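Side-chain contacts in AimR transcriptional regulator (PDB 5ZVV), which activates transcription of the aimX locus as a homodimer, apparently promoting the lytic cycle, and becomes an inactive monomer on binding the arbitrium peptide: residues A[216-221]-A[229-234]; A[248-253]-A[264-269]; A[269-274]-A[279-284]. All blocks are in the same frame, centred on the assembly; numbering follows the deposited sequence.

Interaction 1 (A[216-221]-A[229-234]); sequences RAIENS and FAYLTI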
ATOM      1  N   ARG A 216      17.940 -19.890  -1.397  1.00 23.03           N
ATOM      2  CA  ARG A 216      16.971 -20.821  -1.964  1.00 26.09           C
ATOM      3  C   ARG A 216      16.787 -20.578  -3.459  1.00 29.52           C
ATOM      4  O   ARG A 216      16.681 -21.533  -4.243  1.00 29.65           O
ATOM      5  CB  ARG A 216      15.639 -20.714  -1.223  1.00 28.96           C
ATOM      6  CG  ARG A 216      14.717 -21.870  -1.527  1.00 35.41           C
ATOM      7  CD  ARG A 216      13.586 -22.017  -0.534  1.00 42.00           C
ATOM      8  NE  ARG A 216      12.749 -23.153  -0.909  1.00 45.70           N
ATOM      9  CZ  ARG A 216      11.652 -23.060  -1.655  1.00 42.04           C
ATOM     10  NH1 ARG A 216      10.964 -24.148  -1.961  1.00 42.31           N
ATOM     11  NH2 ARG A 216      11.237 -21.877  -2.086  1.00 44.54           N
ATOM     12  N   ALA A 217      16.764 -19.307  -3.873  1.00 24.22           N
ATOM     13  CA  ALA A 217      16.699 -18.996  -5.296  1.00 25.00           C
ATOM     14  C   ALA A 217      17.897 -19.575  -6.037  1.00 23.00           C
ATOM     15  O   ALA A 217      17.743 -20.161  -7.114  1.00 24.52           O
ATOM     16  CB  ALA A 217      16.618 -17.484  -5.502  1.00 20.67           C
ATOM     17  N   ILE A 218      19.099 -19.429  -5.470  1.00 22.13           N
ATOM     18  CA  ILE A 218      20.294 -19.995  -6.094  1.00 26.28           C
ATOM     19  C   ILE A 218      20.188 -21.513  -6.176  1.00 32.59           C
ATOM     20  O   ILE A 218      20.623 -22.131  -7.156  1.00 29.66           O
ATOM     21  CB  ILE A 218      21.556 -19.559  -5.325  1.00 28.44           C
ATOM     22  CG1 ILE A 218      21.821 -18.068  -5.526  1.00 20.38           C
ATOM     23  CG2 ILE A 218      22.766 -20.378  -5.758  1.00 25.07           C
ATOM     24  CD1 ILE A 218      22.773 -17.476  -4.506  1.00 20.36           C
ATOM     25  N   GLU A 219      19.603 -22.140  -5.151  1.00 27.16           N
ATOM     26  CA  GLU A 219      19.529 -23.596  -5.118  1.00 30.91           C
ATOM     27  C   GLU A 219      18.510 -24.135  -6.112  1.00 28.83           C
ATOM     28  O   GLU A 219      18.671 -25.254  -6.612  1.00 30.82           O
ATOM     29  CB  GLU A 219      19.197 -24.070  -3.701  1.00 36.81           C
ATOM     30  CG  GLU A 219      20.320 -23.838  -2.693  1.00 39.97           C
ATOM     31  CD  GLU A 219      19.835 -23.826  -1.249  1.00 45.36           C
ATOM     32  OE1 GLU A 219      18.655 -24.161  -1.005  1.00 48.56           O
ATOM     33  OE2 GLU A 219      20.636 -23.474  -0.357  1.00 47.10           O
ATOM     34  N   ASN A 220      17.467 -23.366  -6.417  1.00 29.03           N
ATOM     35  CA  ASN A 220      16.411 -23.821  -7.312  1.00 29.03           C
ATOM     36  C   ASN A 220      16.565 -23.337  -8.747  1.00 30.92           C
ATOM     37  O   ASN A 220      15.757 -23.722  -9.599  1.00 32.57           O
ATOM     38  CB  ASN A 220      15.045 -23.396  -6.768  1.00 30.00           C
ATOM     39  CG  ASN A 220      14.654 -24.156  -5.517  1.00 30.00           C
ATOM     40  OD1 ASN A 220      15.142 -25.257  -5.266  1.00 30.00           O
ATOM     41  ND2 ASN A 220      13.765 -23.569  -4.722  1.00 30.00           N
ATOM     42  N   SER A 221      17.557 -22.502  -9.044  1.00 27.25           N
ATOM     43  CA  SER A 221      17.620 -21.869 -10.354  1.00 22.79           C
ATOM     44  C   SER A 221      19.048 -21.815 -10.871  1.00 23.81           C
ATOM     45  O   SER A 221      19.991 -21.589 -10.108  1.00 23.32           O
ATOM     46  CB  SER A 221      17.042 -20.448 -10.311  1.00 20.67           C
ATOM     47  OG  SER A 221      17.085 -19.842 -11.592  1.00 22.47           O
ATOM     48  N   PHE A 229      21.073 -11.503  -9.236  1.00 17.15           N
ATOM     49  CA  PHE A 229      20.420 -10.687  -8.220  1.00 17.85           C
ATOM     50  C   PHE A 229      20.410 -11.359  -6.851  1.00 20.82           C
ATOM     51  O   PHE A 229      20.308 -10.665  -5.835  1.00 21.94           O
ATOM     52  CB  PHE A 229      19.000 -10.330  -8.658  1.00 16.29           C
ATOM     53  CG  PHE A 229      18.956  -9.225  -9.672  1.00 23.12           C
ATOM     54  CD1 PHE A 229      19.314  -7.932  -9.316  1.00 23.34           C
ATOM     55  CD2 PHE A 229      18.585  -9.475 -10.981  1.00 25.09           C
ATOM     56  CE1 PHE A 229      19.290  -6.909 -10.245  1.00 24.38           C
ATOM     57  CE2 PHE A 229      18.559  -8.455 -11.918  1.00 22.16           C
ATOM     58  CZ  PHE A 229      18.911  -7.171 -11.547  1.00 25.08           C
ATOM     59  N   ALA A 230      20.540 -12.685  -6.800  1.00 17.13           N
ATOM     60  CA  ALA A 230      20.613 -13.366  -5.514  1.00 19.48           C
ATOM     61  C   ALA A 230      21.931 -13.065  -4.807  1.00 18.18           C
ATOM     62  O   ALA A 230      21.940 -12.679  -3.630  1.00 19.13           O
ATOM     63  CB  ALA A 230      20.428 -14.868  -5.708  1.00 17.36           C
ATOM     64  N   TYR A 231      23.057 -13.235  -5.509  1.00 17.58           N
ATOM     65  CA  TYR A 231      24.348 -12.902  -4.906  1.00 19.66           C
ATOM     66  C   TYR A 231      24.479 -11.406  -4.658  1.00 18.01           C
ATOM     67  O   TYR A 231      25.110 -10.992  -3.676  1.00 21.47           O
ATOM     68  CB  TYR A 231      25.491 -13.408  -5.787  1.00 18.72           C
ATOM     69  CG  TYR A 231      25.716 -14.893  -5.663  1.00 19.57           C
ATOM     70  CD1 TYR A 231      26.210 -15.441  -4.484  1.00 20.15           C
ATOM     71  CD2 TYR A 231      25.427 -15.753  -6.715  1.00 20.25           C
ATOM     72  CE1 TYR A 231      26.415 -16.799  -4.357  1.00 23.20           C
ATOM     73  CE2 TYR A 231      25.627 -17.116  -6.598  1.00 26.27           C
ATOM     74  CZ  TYR A 231      26.122 -17.633  -5.416  1.00 25.04           C
ATOM     75  OH  TYR A 231      26.323 -18.988  -5.290  1.00 26.40           O
ATOM     76  N   LEU A 232      23.893 -10.587  -5.533  1.00 20.04           N
ATOM     77  CA  LEU A 232      23.816  -9.155  -5.275  1.00 18.77           C
ATOM     78  C   LEU A 232      23.094  -8.877  -3.962  1.00 20.06           C
ATOM     79  O   LEU A 232      23.542  -8.047  -3.160  1.00 23.10           O
ATOM     80  CB  LEU A 232      23.109  -8.462  -6.442  1.00 23.25           C
ATOM     81  CG  LEU A 232      23.318  -6.962  -6.629  1.00 26.31           C
ATOM     82  CD1 LEU A 232      24.774  -6.665  -6.957  1.00 25.07           C
ATOM     83  CD2 LEU A 232      22.395  -6.431  -7.721  1.00 26.83           C
ATOM     84  N   THR A 233      21.985  -9.582  -3.714  1.00 19.40           N
ATOM     85  CA  THR A 233      21.232  -9.368  -2.481  1.00 20.48           C
ATOM     86  C   THR A 233      22.017  -9.831  -1.259  1.00 18.14           C
ATOM     87  O   THR A 233      22.030  -9.144  -0.232  1.00 17.33           O
ATOM     88  CB  THR A 233      19.883 -10.087  -2.550  1.00 20.27           C
ATOM     89  OG1 THR A 233      19.117  -9.570  -3.645  1.00 20.50           O
ATOM     90  CG2 THR A 233      19.101  -9.880  -1.259  1.00 23.11           C
ATOM     91  N   ILE A 234      22.672 -10.993  -1.345  1.00 17.17           N
ATOM     92  CA  ILE A 234      23.466 -11.485  -0.219  1.00 20.98           C
ATOM     93  C   ILE A 234      24.566 -10.485   0.130  1.00 22.85           C
ATOM     94  O   ILE A 234      24.713 -10.056   1.288  1.00 23.42           O
ATOM     95  CB  ILE A 234      24.042 -12.876  -0.542  1.00 21.64           C
ATOM     96  CG1 ILE A 234      22.917 -13.912  -0.628  1.00 23.78           C
ATOM     97  CG2 ILE A 234      25.088 -13.292   0.493  1.00 19.38           C
ATOM     98  CD1 ILE A 234      23.366 -15.281  -1.095  1.00 18.44           C
TER
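Ile218, on the last turn of helix 207-220, packs against Ala230 and Tyr231 of helix 224-237 and does nearly all the touching from its side. The segment axes run antiparallel, 156° apart and 9.8 Å at their closest, an antiparallel helical hairpin consistent with the TPR clan to which the family belongs. One residue earlier, Ala217 turns its methyl toward the partner helix and packs on Met195 of helix 184-203. At Ile218 the side chain points at the partner helix and carries most of the contact. CG1 lies anti to the carbonyl carbon (chi1 -70°), and the extended chain beyond it carries CD1 outward to the partner helix. On the way CG1 meets Ala230 CB at 3.5 Å, tighter than usual for two carbons, and the small alanine side chain suits so close an approach: the CA atoms of Ile218 and Ala230 are 6.7 Å apart. CD1 then sits over the centre of the Tyr231 ring, 3.5 Å from its centroid and 14° off the normal, a CH-pi contact in which the two side chains cross at about a right angle. The same methyl is 4.1 Å from Ile234 CD1, one turn beyond Ala230, while the other branch, CG2, comes to 3.8 Å from Tyr231 OH. The helix ends at Ser221, whose OG accepts a hydrogen bond from Val223 N. No hydrogen bond spans the two segments. The pairing therefore rests on shape and dispersion: a branched aliphatic chain fitted between a methyl and an aromatic face.

Interaction 2 (A[248-253]-A[264-269]); sequences KAYIKG and EMLDGA
Tyr250 and Leu266 meet where helix 243-252 packs against helix 260-277, successive helices of an all-helical chain whose family belongs to the TPR clan. The apolar contacts come first. Ala269 CB lies over one face of the Tyr250 ring, offset toward the rim and nearest CE1 at 3.6 Å; its line to the centroid is 18° off the normal, so this is a CH-pi contact. A methyl suits the place because it can rest on the ring without holding the helices apart. Leu266 takes the other part of the interface: with CG anti to its backbone N (chi1 -177°), the branched end swings toward helix 243-252, and CD1 packs 4.0 Å from Tyr250 CB. This methyl also lies against the backbone, 3.2 Å from Tyr250 O, while CD2 is 4.2 Å from Gly253 C, the glycine offering bare main chain to the leucine.

The polar contacts belong to the tyrosine hydroxyl. Tyrosine combines an aromatic face for the buried packing with a hydroxyl whose polar needs are met by Asn236 OD1, to which it is hydrogen-bonded, and by a water. No direct hydrogen bond joins the two segments; that water bridges them instead, donating to Tyr250 OH at 2.7 Å and to Ala269 O at 2.6 Å.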
ATOM      1  N   LYS A 248      33.002 -11.089  -1.434  1.00 29.69           N
ATOM      2  CA  LYS A 248      33.046 -12.445  -1.971  1.00 23.42           C
ATOM      3  C   LYS A 248      31.716 -12.831  -2.610  1.00 23.02           C
ATOM      4  O   LYS A 248      31.692 -13.483  -3.662  1.00 24.73           O
ATOM      5  CB  LYS A 248      33.431 -13.430  -0.867  1.00 29.77           C
ATOM      6  CG  LYS A 248      33.913 -14.777  -1.381  1.00 35.66           C
ATOM      7  CD  LYS A 248      34.730 -15.517  -0.326  1.00 44.55           C
ATOM      8  CE  LYS A 248      33.891 -15.857   0.892  1.00 38.14           C
ATOM      9  NZ  LYS A 248      34.663 -16.627   1.910  1.00 53.53           N
ATOM     10  N   ALA A 249      30.599 -12.429  -1.999  1.00 19.88           N
ATOM     11  CA  ALA A 249      29.295 -12.703  -2.601  1.00 24.82           C
ATOM     12  C   ALA A 249      29.108 -11.911  -3.892  1.00 20.35           C
ATOM     13  O   ALA A 249      28.692 -12.464  -4.924  1.00 23.83           O
ATOM     14  CB  ALA A 249      28.180 -12.385  -1.603  1.00 22.27           C
ATOM     15  N   TYR A 250      29.406 -10.608  -3.850  1.00 17.82           N
ATOM     16  CA  TYR A 250      29.366  -9.786  -5.056  1.00 20.96           C
ATOM     17  C   TYR A 250      30.152 -10.433  -6.188  1.00 20.33           C
ATOM     18  O   TYR A 250      29.649 -10.583  -7.306  1.00 21.04           O
ATOM     19  CB  TYR A 250      29.923  -8.392  -4.764  1.00 18.54           C
ATOM     20  CG  TYR A 250      29.018  -7.508  -3.941  1.00 17.31           C
ATOM     21  CD1 TYR A 250      27.638  -7.564  -4.084  1.00 18.58           C
ATOM     22  CD2 TYR A 250      29.548  -6.611  -3.024  1.00 17.51           C
ATOM     23  CE1 TYR A 250      26.811  -6.749  -3.332  1.00 19.82           C
ATOM     24  CE2 TYR A 250      28.731  -5.797  -2.269  1.00 17.08           C
ATOM     25  CZ  TYR A 250      27.366  -5.868  -2.427  1.00 18.11           C
ATOM     26  OH  TYR A 250      26.559  -5.053  -1.672  1.00 19.22           O
ATOM     27  N   ILE A 251      31.395 -10.833  -5.907  1.00 22.39           N
ATOM     28  CA  ILE A 251      32.228 -11.451  -6.935  1.00 22.03           C
ATOM     29  C   ILE A 251      31.616 -12.762  -7.409  1.00 24.77           C
ATOM     30  O   ILE A 251      31.711 -13.106  -8.593  1.00 18.95           O
ATOM     31  CB  ILE A 251      33.665 -11.643  -6.410  1.00 23.03           C
ATOM     32  CG1 ILE A 251      34.339 -10.286  -6.206  1.00 27.26           C
ATOM     33  CG2 ILE A 251      34.484 -12.491  -7.370  1.00 27.70           C
ATOM     34  CD1 ILE A 251      35.723 -10.381  -5.601  1.00 32.50           C
ATOM     35  N   LYS A 252      30.963 -13.506  -6.507  1.00 22.14           N
ATOM     36  CA  LYS A 252      30.233 -14.695  -6.941  1.00 18.59           C
ATOM     37  C   LYS A 252      29.131 -14.343  -7.930  1.00 16.16           C
ATOM     38  O   LYS A 252      28.753 -15.176  -8.760  1.00 18.85           O
ATOM     39  CB  LYS A 252      29.643 -15.433  -5.740  1.00 21.55           C
ATOM     40  CG  LYS A 252      30.648 -16.256  -4.960  1.00 25.56           C
ATOM     41  CD  LYS A 252      29.980 -16.971  -3.804  1.00 27.37           C
ATOM     42  CE  LYS A 252      31.001 -17.672  -2.927  1.00 33.99           C
ATOM     43  NZ  LYS A 252      30.354 -18.294  -1.738  1.00 37.26           N
ATOM     44  N   GLY A 253      28.602 -13.123  -7.862  1.00 18.04           N
ATOM     45  CA  GLY A 253      27.627 -12.709  -8.864  1.00 17.34           C
ATOM     46  C   GLY A 253      28.195 -12.451 -10.254  1.00 21.80           C
ATOM     47  O   GLY A 253      27.413 -12.326 -11.204  1.00 20.68           O
ATOM     48  N   GLU A 264      27.400  -3.084 -14.579  1.00 22.33           N
ATOM     49  CA  GLU A 264      27.535  -1.804 -13.895  1.00 23.89           C
ATOM     50  C   GLU A 264      26.806  -1.799 -12.560  1.00 16.49           C
ATOM     51  O   GLU A 264      27.187  -1.050 -11.653  1.00 17.67           O
ATOM     52  CB  GLU A 264      27.030  -0.669 -14.786  1.00 23.56           C
ATOM     53  CG  GLU A 264      27.982  -0.316 -15.916  1.00 24.26           C
ATOM     54  CD  GLU A 264      27.572   0.940 -16.659  1.00 27.75           C
ATOM     55  OE1 GLU A 264      26.458   1.447 -16.410  1.00 31.89           O
ATOM     56  OE2 GLU A 264      28.363   1.420 -17.496  1.00 32.34           O
HETATM   57  N   MSE A 265      25.767  -2.616 -12.413  1.00 19.79           N
HETATM   58  CA  MSE A 265      25.142  -2.772 -11.100  1.00 22.13           C
HETATM   59  C   MSE A 265      26.104  -3.447 -10.128  1.00 17.93           C
HETATM   60  O   MSE A 265      26.246  -3.018  -8.983  1.00 18.35           O
HETATM   61  CB  MSE A 265      23.846  -3.570 -11.203  1.00 15.14           C
HETATM   62  CG  MSE A 265      22.718  -2.807 -11.856  1.00 22.92           C
HETATM   63 SE   MSE A 265      21.133  -3.916 -12.026  1.00 41.67          SE
HETATM   64  CE  MSE A 265      19.970  -2.640 -12.943  1.00 31.77           C
ATOM     65  N   LEU A 266      26.779  -4.498 -10.598  1.00 20.23           N
ATOM     66  CA  LEU A 266      27.730  -5.211  -9.748  1.00 20.63           C
ATOM     67  C   LEU A 266      28.920  -4.325  -9.394  1.00 20.88           C
ATOM     68  O   LEU A 266      29.301  -4.212  -8.220  1.00 18.03           O
ATOM     69  CB  LEU A 266      28.199  -6.485 -10.447  1.00 17.76           C
ATOM     70  CG  LEU A 266      29.146  -7.345  -9.611  1.00 20.09           C
ATOM     71  CD1 LEU A 266      28.412  -7.860  -8.391  1.00 20.56           C
ATOM     72  CD2 LEU A 266      29.709  -8.487 -10.434  1.00 20.11           C
ATOM     73  N   ASP A 267      29.524  -3.697 -10.408  1.00 17.59           N
ATOM     74  CA  ASP A 267      30.601  -2.745 -10.171  1.00 19.15           C
ATOM     75  C   ASP A 267      30.166  -1.658  -9.202  1.00 17.45           C
ATOM     76  O   ASP A 267      30.945  -1.236  -8.344  1.00 19.60           O
ATOM     77  CB  ASP A 267      31.057  -2.110 -11.489  1.00 21.29           C
ATOM     78  CG  ASP A 267      31.681  -3.109 -12.445  1.00 22.93           C
ATOM     79  OD1 ASP A 267      32.031  -4.226 -12.015  1.00 21.59           O
ATOM     80  OD2 ASP A 267      31.837  -2.757 -13.635  1.00 29.67           O
ATOM     81  N   GLY A 268      28.925  -1.186  -9.330  1.00 19.73           N
ATOM     82  CA  GLY A 268      28.428  -0.186  -8.399  1.00 17.33           C
ATOM     83  C   GLY A 268      28.301  -0.717  -6.983  1.00 18.90           C
ATOM     84  O   GLY A 268      28.570   0.001  -6.015  1.00 18.13           O
ATOM     85  N   ALA A 269      27.890  -1.978  -6.841  1.00 16.75           N
ATOM     86  CA  ALA A 269      27.819  -2.580  -5.513  1.00 18.85           C
ATOM     87  C   ALA A 269      29.199  -2.654  -4.874  1.00 21.16           C
ATOM     88  O   ALA A 269      29.365  -2.331  -3.690  1.00 19.61           O
ATOM     89  CB  ALA A 269      27.191  -3.971  -5.596  1.00 15.99           C
TER
HETATM   90  O   HOH W   1      27.338  -2.485  -2.050  1.00 16.51           O

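Interaction 3 (A[269-274]-A[279-284]); sequences ALCFLS and KENQWV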
ATOM      1  N   ALA A 269      27.890  -1.978  -6.841  1.00 16.75           N
ATOM      2  CA  ALA A 269      27.819  -2.580  -5.513  1.00 18.85           C
ATOM      3  C   ALA A 269      29.199  -2.654  -4.874  1.00 21.16           C
ATOM      4  O   ALA A 269      29.365  -2.331  -3.690  1.00 19.61           O
ATOM      5  CB  ALA A 269      27.191  -3.971  -5.596  1.00 15.99           C
ATOM      6  N   LEU A 270      30.206  -3.073  -5.648  1.00 20.06           N
ATOM      7  CA  LEU A 270      31.560  -3.147  -5.108  1.00 17.53           C
ATOM      8  C   LEU A 270      32.132  -1.762  -4.841  1.00 19.25           C
ATOM      9  O   LEU A 270      32.925  -1.587  -3.910  1.00 21.30           O
ATOM     10  CB  LEU A 270      32.462  -3.923  -6.064  1.00 17.56           C
ATOM     11  CG  LEU A 270      32.231  -5.433  -6.117  1.00 17.56           C
ATOM     12  CD1 LEU A 270      32.873  -6.039  -7.357  1.00 21.66           C
ATOM     13  CD2 LEU A 270      32.777  -6.084  -4.853  1.00 18.53           C
ATOM     14  N   CYS A 271      31.740  -0.775  -5.647  1.00 20.97           N
ATOM     15  CA  CYS A 271      32.205   0.592  -5.454  1.00 20.21           C
ATOM     16  C   CYS A 271      31.636   1.182  -4.172  1.00 20.43           C
ATOM     17  O   CYS A 271      32.360   1.802  -3.382  1.00 21.31           O
ATOM     18  CB  CYS A 271      31.820   1.443  -6.665  1.00 26.65           C
ATOM     19  SG  CYS A 271      32.393   3.146  -6.592  1.00 18.82           S
ATOM     20  N   PHE A 272      30.334   0.993  -3.949  1.00 19.34           N
ATOM     21  CA  PHE A 272      29.735   1.418  -2.691  1.00 22.32           C
ATOM     22  C   PHE A 272      30.376   0.699  -1.513  1.00 19.20           C
ATOM     23  O   PHE A 272      30.680   1.315  -0.487  1.00 15.95           O
ATOM     24  CB  PHE A 272      28.228   1.170  -2.706  1.00 22.21           C
ATOM     25  CG  PHE A 272      27.523   1.696  -1.488  1.00 20.06           C
ATOM     26  CD1 PHE A 272      27.307   3.057  -1.335  1.00 18.20           C
ATOM     27  CD2 PHE A 272      27.085   0.836  -0.494  1.00 26.25           C
ATOM     28  CE1 PHE A 272      26.659   3.549  -0.213  1.00 21.37           C
ATOM     29  CE2 PHE A 272      26.436   1.321   0.631  1.00 21.49           C
ATOM     30  CZ  PHE A 272      26.224   2.681   0.770  1.00 21.37           C
ATOM     31  N   LEU A 273      30.585  -0.614  -1.643  1.00 20.54           N
ATOM     32  CA  LEU A 273      31.196  -1.377  -0.559  1.00 18.12           C
ATOM     33  C   LEU A 273      32.574  -0.830  -0.201  1.00 21.19           C
ATOM     34  O   LEU A 273      32.853  -0.526   0.969  1.00 22.38           O
ATOM     35  CB  LEU A 273      31.295  -2.848  -0.955  1.00 16.29           C
ATOM     36  CG  LEU A 273      31.872  -3.777   0.109  1.00 24.26           C
ATOM     37  CD1 LEU A 273      30.922  -3.904   1.296  1.00 19.40           C
ATOM     38  CD2 LEU A 273      32.196  -5.140  -0.488  1.00 22.74           C
ATOM     39  N   SER A 274      33.455  -0.698  -1.200  1.00 18.10           N
ATOM     40  CA  SER A 274      34.822  -0.272  -0.921  1.00 18.67           C
ATOM     41  C   SER A 274      34.876   1.179  -0.462  1.00 20.85           C
ATOM     42  O   SER A 274      35.755   1.541   0.326  1.00 19.72           O
ATOM     43  CB  SER A 274      35.705  -0.485  -2.152  1.00 22.35           C
ATOM     44  OG  SER A 274      35.262   0.292  -3.252  1.00 25.75           O
ATOM     45  N   LYS A 279      38.310   0.792   1.287  1.00 23.21           N
ATOM     46  CA  LYS A 279      39.200  -0.186   0.687  1.00 20.46           C
ATOM     47  C   LYS A 279      39.530   0.217  -0.747  1.00 27.81           C
ATOM     48  O   LYS A 279      38.952   1.152  -1.307  1.00 27.91           O
ATOM     49  CB  LYS A 279      38.564  -1.578   0.720  1.00 26.87           C
ATOM     50  CG  LYS A 279      38.176  -2.040   2.113  1.00 25.23           C
ATOM     51  CD  LYS A 279      39.403  -2.330   2.958  1.00 25.39           C
ATOM     52  CE  LYS A 279      39.023  -2.606   4.399  1.00 26.89           C
ATOM     53  NZ  LYS A 279      40.210  -2.961   5.215  1.00 37.66           N
ATOM     54  N   GLU A 280      40.474  -0.511  -1.341  1.00 27.61           N
ATOM     55  CA  GLU A 280      40.902  -0.222  -2.704  1.00 30.14           C
ATOM     56  C   GLU A 280      39.726  -0.349  -3.666  1.00 29.21           C
ATOM     57  O   GLU A 280      39.124  -1.419  -3.795  1.00 29.49           O
ATOM     58  CB  GLU A 280      42.035  -1.166  -3.105  1.00 31.95           C
ATOM     59  CG  GLU A 280      42.606  -0.913  -4.488  1.00 50.32           C
ATOM     60  CD  GLU A 280      43.852  -1.735  -4.760  1.00 54.48           C
ATOM     61  OE1 GLU A 280      44.731  -1.798  -3.873  1.00 58.19           O
ATOM     62  OE2 GLU A 280      43.949  -2.324  -5.858  1.00 54.34           O
ATOM     63  N   ASN A 281      39.395   0.753  -4.336  1.00 30.79           N
ATOM     64  CA  ASN A 281      38.214   0.849  -5.187  1.00 28.69           C
ATOM     65  C   ASN A 281      38.651   0.783  -6.645  1.00 31.03           C
ATOM     66  O   ASN A 281      39.230   1.739  -7.171  1.00 24.61           O
ATOM     67  CB  ASN A 281      37.452   2.142  -4.902  1.00 26.45           C
ATOM     68  CG  ASN A 281      36.057   2.147  -5.502  1.00 26.02           C
ATOM     69  OD1 ASN A 281      35.763   1.409  -6.443  1.00 22.60           O
ATOM     70  ND2 ASN A 281      35.185   2.984  -4.953  1.00 25.42           N
ATOM     71  N   GLN A 282      38.363  -0.340  -7.297  1.00 29.15           N
ATOM     72  CA  GLN A 282      38.627  -0.510  -8.717  1.00 29.40           C
ATOM     73  C   GLN A 282      37.396  -0.284  -9.579  1.00 26.89           C
ATOM     74  O   GLN A 282      37.486  -0.413 -10.803  1.00 29.32           O
ATOM     75  CB  GLN A 282      39.170  -1.913  -8.993  1.00 30.64           C
ATOM     76  CG  GLN A 282      40.374  -2.305  -8.168  1.00 37.93           C
ATOM     77  CD  GLN A 282      40.753  -3.753  -8.380  1.00 46.56           C
ATOM     78  OE1 GLN A 282      39.919  -4.572  -8.769  1.00 50.63           O
ATOM     79  NE2 GLN A 282      42.017  -4.078  -8.135  1.00 52.92           N
ATOM     80  N   TRP A 283      36.254   0.055  -8.979  1.00 21.29           N
ATOM     81  CA  TRP A 283      34.972   0.001  -9.671  1.00 24.41           C
ATOM     82  C   TRP A 283      34.314   1.367  -9.813  1.00 22.59           C
ATOM     83  O   TRP A 283      33.109   1.445 -10.067  1.00 22.01           O
ATOM     84  CB  TRP A 283      34.040  -0.972  -8.950  1.00 20.94           C
ATOM     85  CG  TRP A 283      34.657  -2.321  -8.770  1.00 20.97           C
ATOM     86  CD1 TRP A 283      34.659  -3.349  -9.666  1.00 18.87           C
ATOM     87  CD2 TRP A 283      35.387  -2.779  -7.630  1.00 21.80           C
ATOM     88  NE1 TRP A 283      35.342  -4.422  -9.151  1.00 24.20           N
ATOM     89  CE2 TRP A 283      35.797  -4.099  -7.899  1.00 28.40           C
ATOM     90  CE3 TRP A 283      35.732  -2.203  -6.403  1.00 25.20           C
ATOM     91  CZ2 TRP A 283      36.531  -4.854  -6.987  1.00 22.60           C
ATOM     92  CZ3 TRP A 283      36.460  -2.954  -5.499  1.00 22.72           C
ATOM     93  CH2 TRP A 283      36.852  -4.264  -5.795  1.00 24.15           C
ATOM     94  N   VAL A 284      35.078   2.447  -9.652  1.00 23.06           N
ATOM     95  CA  VAL A 284      34.544   3.780  -9.897  1.00 25.48           C
ATOM     96  C   VAL A 284      34.138   3.888 -11.360  1.00 22.46           C
ATOM     97  O   VAL A 284      34.933   3.606 -12.263  1.00 23.95           O
ATOM     98  CB  VAL A 284      35.575   4.856  -9.526  1.00 24.59           C
ATOM     99  CG1 VAL A 284      35.014   6.246  -9.796  1.00 24.30           C
ATOM    100  CG2 VAL A 284      35.994   4.712  -8.073  1.00 27.14           C
TER
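Leu270 and Trp283 form the tight part of this contact. Leu270 CB lies 3.5 Å from Trp283 CD2, over the middle of the indole, and CD1 makes a CH-pi contact with the five-membered ring, 3.7 Å from its centroid; the broad indole face suits a leucine that lays both CB and CD1 on it. Beside them, Asn281 ND2 donates to Cys271 SG at 3.2 Å in a nearly straight bond (166°) that lies in the amide plane, and donates also to Asn275 OD1. The other end of that amide, OD1, accepts from Trp283 N at 2.9 Å, an Asx turn within the loop; with ND2 bonded too, the amide is held at both ends. Ser274 is small enough to fit against Asn281, and its OG donates a hydrogen bond to Leu270 O of its own helix. Its carbonyl, Ser274 O, accepts from Lys279 N at 2.8 Å.

The solvent side is looser. The lysine chain bends at chi2 (-70°) and leads away, and Glu280 points outward, as suits charged residues. The loop thus folds along helix 260-277, with helix 243-252 touching Leu270 through Tyr250 and helix 291-304 meeting Cys271 through Leu296 and Val284 through Tyr300.

Along the chain the three contacts come in series, and none crosses another. Interaction 1 closes the short turn between helices 207-220 and 224-237. Interaction 2 closes the longer connection between helices 243-252 and 260-277, and interaction 3 folds the loop after helix 260-277 back onto that helix. They nevertheless touch in space: Tyr231 CB of interaction 1 lies 3.4 Å from Ala249 O of interaction 2, joining consecutive helices, and Leu232 reaches Ala269. Interactions 2 and 3 share Ala269, and their centres are about 10 Å apart. Together they tie four successive helices and the loop leading to helix 291-304 into one continuous helical array.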